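PDB 2GAS: isoflavone reductase from Medicago sativa, which reduces achiral isoflavones to chiral isoflavanones with NADPH, a late step in making the pterocarpan phytoalexin medicarpin. Local coordinates for residues D174-L179 with K236-T241. Sequence-based numbering, arbitrary orientation.
Sequences DKVVIL and KTLEKT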
loop_
_atom_site.group_PDB
_atom_site.type_symbol
_atom_site.label_atom_id
_atom_site.label_comp_id
_atom_site.label_asym_id
_atom_site.label_seq_id
_atom_site.Cartn_x
_atom_site.Cartn_y
_atom_site.Cartn_z
ATOM N N ASP A 174 3.510 25.101 -12.823
ATOM C CA ASP A 174 4.351 25.844 -13.752
ATOM C C ASP A 174 5.510 25.053 -14.351
ATOM O O ASP A 174 5.728 25.095 -15.561
ATOM C CB ASP A 174 4.892 27.099 -13.057
ATOM C CG ASP A 174 5.372 28.149 -14.038
ATOM O OD1 ASP A 174 4.649 28.410 -15.023
ATOM O OD2 ASP A 174 6.461 28.723 -13.819
ATOM N N LYS A 175 6.250 24.335 -13.513
ATOM C CA LYS A 175 7.411 23.579 -13.989
ATOM C C LYS A 175 7.487 22.192 -13.372
ATOM O O LYS A 175 7.151 22.007 -12.202
ATOM C CB LYS A 175 8.692 24.346 -13.657
ATOM C CG LYS A 175 8.642 25.801 -14.084
ATOM C CD LYS A 175 9.804 26.605 -13.538
ATOM C CE LYS A 175 9.662 28.074 -13.936
ATOM N NZ LYS A 175 10.751 28.913 -13.373
ATOM N N VAL A 176 7.948 21.225 -14.159
ATOM C CA VAL A 176 8.059 19.853 -13.689
ATOM C C VAL A 176 9.325 19.161 -14.191
ATOM O O VAL A 176 9.807 19.433 -15.294
ATOM C CB VAL A 176 6.804 19.026 -14.118
ATOM C CG1 VAL A 176 6.735 18.905 -15.636
ATOM C CG2 VAL A 176 6.823 17.656 -13.474
ATOM N N VAL A 177 9.866 18.278 -13.357
ATOM C CA VAL A 177 11.056 17.509 -13.703
ATOM C C VAL A 177 10.633 16.059 -13.877
ATOM O O VAL A 177 9.951 15.493 -13.019
ATOM C CB VAL A 177 12.136 17.589 -12.605
ATOM C CG1 VAL A 177 13.195 16.516 -12.838
ATOM C CG2 VAL A 177 12.789 18.948 -12.620
ATOM N N ILE A 178 11.035 15.465 -14.994
ATOM C CA ILE A 178 10.689 14.086 -15.293
ATOM C C ILE A 178 11.933 13.209 -15.230
ATOM O O ILE A 178 12.978 13.566 -15.777
ATOM C CB ILE A 178 10.063 13.955 -16.713
ATOM C CG1 ILE A 178 8.811 14.832 -16.826
ATOM C CG2 ILE A 178 9.719 12.505 -17.011
ATOM C CD1 ILE A 178 9.092 16.222 -17.380
ATOM N N LEU A 179 11.825 12.077 -14.539
ATOM C CA LEU A 179 12.940 11.150 -14.447
ATOM C C LEU A 179 12.890 10.260 -15.682
ATOM O O LEU A 179 11.871 9.634 -15.964
ATOM C CB LEU A 179 12.829 10.300 -13.181
ATOM C CG LEU A 179 12.655 11.090 -11.886
ATOM C CD1 LEU A 179 12.713 10.109 -10.728
ATOM C CD2 LEU A 179 13.737 12.153 -11.744
ATOM N N LYS A 236 -3.045 24.873 -18.995
ATOM C CA LYS A 236 -1.771 25.504 -19.322
ATOM C C LYS A 236 -0.705 24.434 -19.477
ATOM O O LYS A 236 -0.861 23.320 -18.975
ATOM C CB LYS A 236 -1.350 26.528 -18.260
ATOM C CG LYS A 236 -1.095 25.966 -16.883
ATOM C CD LYS A 236 -0.416 27.003 -15.986
ATOM C CE LYS A 236 1.022 27.265 -16.426
ATOM N NZ LYS A 236 1.781 28.066 -15.426
ATOM N N THR A 237 0.368 24.774 -20.180
ATOM C CA THR A 237 1.457 23.836 -20.426
ATOM C C THR A 237 2.579 24.029 -19.426
ATOM O O THR A 237 3.039 25.150 -19.203
ATOM C CB THR A 237 2.037 24.021 -21.844
ATOM O OG1 THR A 237 0.989 23.883 -22.807
ATOM C CG2 THR A 237 3.109 22.980 -22.125
ATOM N N LEU A 238 3.027 22.930 -18.830
ATOM C CA LEU A 238 4.107 22.990 -17.856
ATOM C C LEU A 238 5.467 22.973 -18.533
ATOM O O LEU A 238 5.649 22.340 -19.573
ATOM C CB LEU A 238 4.043 21.793 -16.900
ATOM C CG LEU A 238 2.806 21.575 -16.027
ATOM C CD1 LEU A 238 3.034 20.360 -15.124
ATOM C CD2 LEU A 238 2.531 22.814 -15.201
ATOM N N GLU A 239 6.421 23.677 -17.942
ATOM C CA GLU A 239 7.775 23.668 -18.467
ATOM C C GLU A 239 8.280 22.284 -18.079
ATOM O O GLU A 239 8.008 21.814 -16.975
ATOM C CB GLU A 239 8.615 24.756 -17.805
ATOM C CG GLU A 239 8.213 26.158 -18.239
ATOM C CD GLU A 239 9.042 27.236 -17.577
ATOM O OE1 GLU A 239 10.183 26.944 -17.163
ATOM O OE2 GLU A 239 8.558 28.382 -17.487
ATOM N N LYS A 240 8.995 21.624 -18.982
ATOM C CA LYS A 240 9.474 20.279 -18.705
ATOM C C LYS A 240 10.974 20.086 -18.851
ATOM O O LYS A 240 11.598 20.595 -19.782
ATOM C CB LYS A 240 8.775 19.275 -19.624
ATOM C CG LYS A 240 7.257 19.319 -19.577
ATOM C CD LYS A 240 6.662 18.418 -20.645
ATOM C CE LYS A 240 5.149 18.532 -20.682
ATOM N NZ LYS A 240 4.730 19.940 -20.918
ATOM N N THR A 241 11.538 19.337 -17.911
ATOM C CA THR A 241 12.955 19.008 -17.910
ATOM C C THR A 241 13.037 17.502 -17.716
ATOM O O THR A 241 12.464 16.974 -16.763
ATOM C CB THR A 241 13.694 19.700 -16.750
ATOM O OG1 THR A 241 13.698 21.115 -16.970
ATOM C CG2 THR A 241 15.134 19.208 -16.660
HETATM O O HOH W 1 4.170 26.839 -17.292
HETATM O O HOH W 2 7.166 29.971 -15.872
HETATM O O HOH W 3 11.278 22.108 -15.912
#
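Lys-175, Val-176 and Val-177 pair in parallel with Glu-239, Lys-240 and Thr-241, the strand axes inclined by 22°. The backbone bonds stagger: Asp-174 O accepts from Glu-239 N at 2.9 Å, Val-176 uses its N toward Glu-239 O and its O toward Thr-241 N, and Ile-178 N reaches Thr-241 O at 2.7 Å. On the solvent-facing side, Lys-175 and Glu-239 run alongside each other, aliphatic chain against carboxylate, with CE of Lys-175 3.5 Å from OE1 of Glu-239. A water donates to both Asp-174 OD2 and Glu-239 OE2, bridging two probably like-charged groups. Just before strand 239-241, Lys-236 bends at chi3 (-70°), bringing NZ to the anti side of Asp-174 OD1 in a 2.9 Å salt bridge; NZ also donates a hydrogen bond to Arg-173 O. A methionine in its place would probably leave the Asp-174 carboxylate without its countercharge and Arg-173 O without this donor. On the opposite face, that of Val-176 and Lys-240, CG1 of Val-176 packs 4.0 Å from CD1 of Leu-238, and CD1 of Ile-178 meets CB of Lys-240. The result is a parallel two-stranded sheet with Ile-227 of helix 223-234 packed against this face, apart from the parallel Rossmann-type sheet of this NmrA-type reductase.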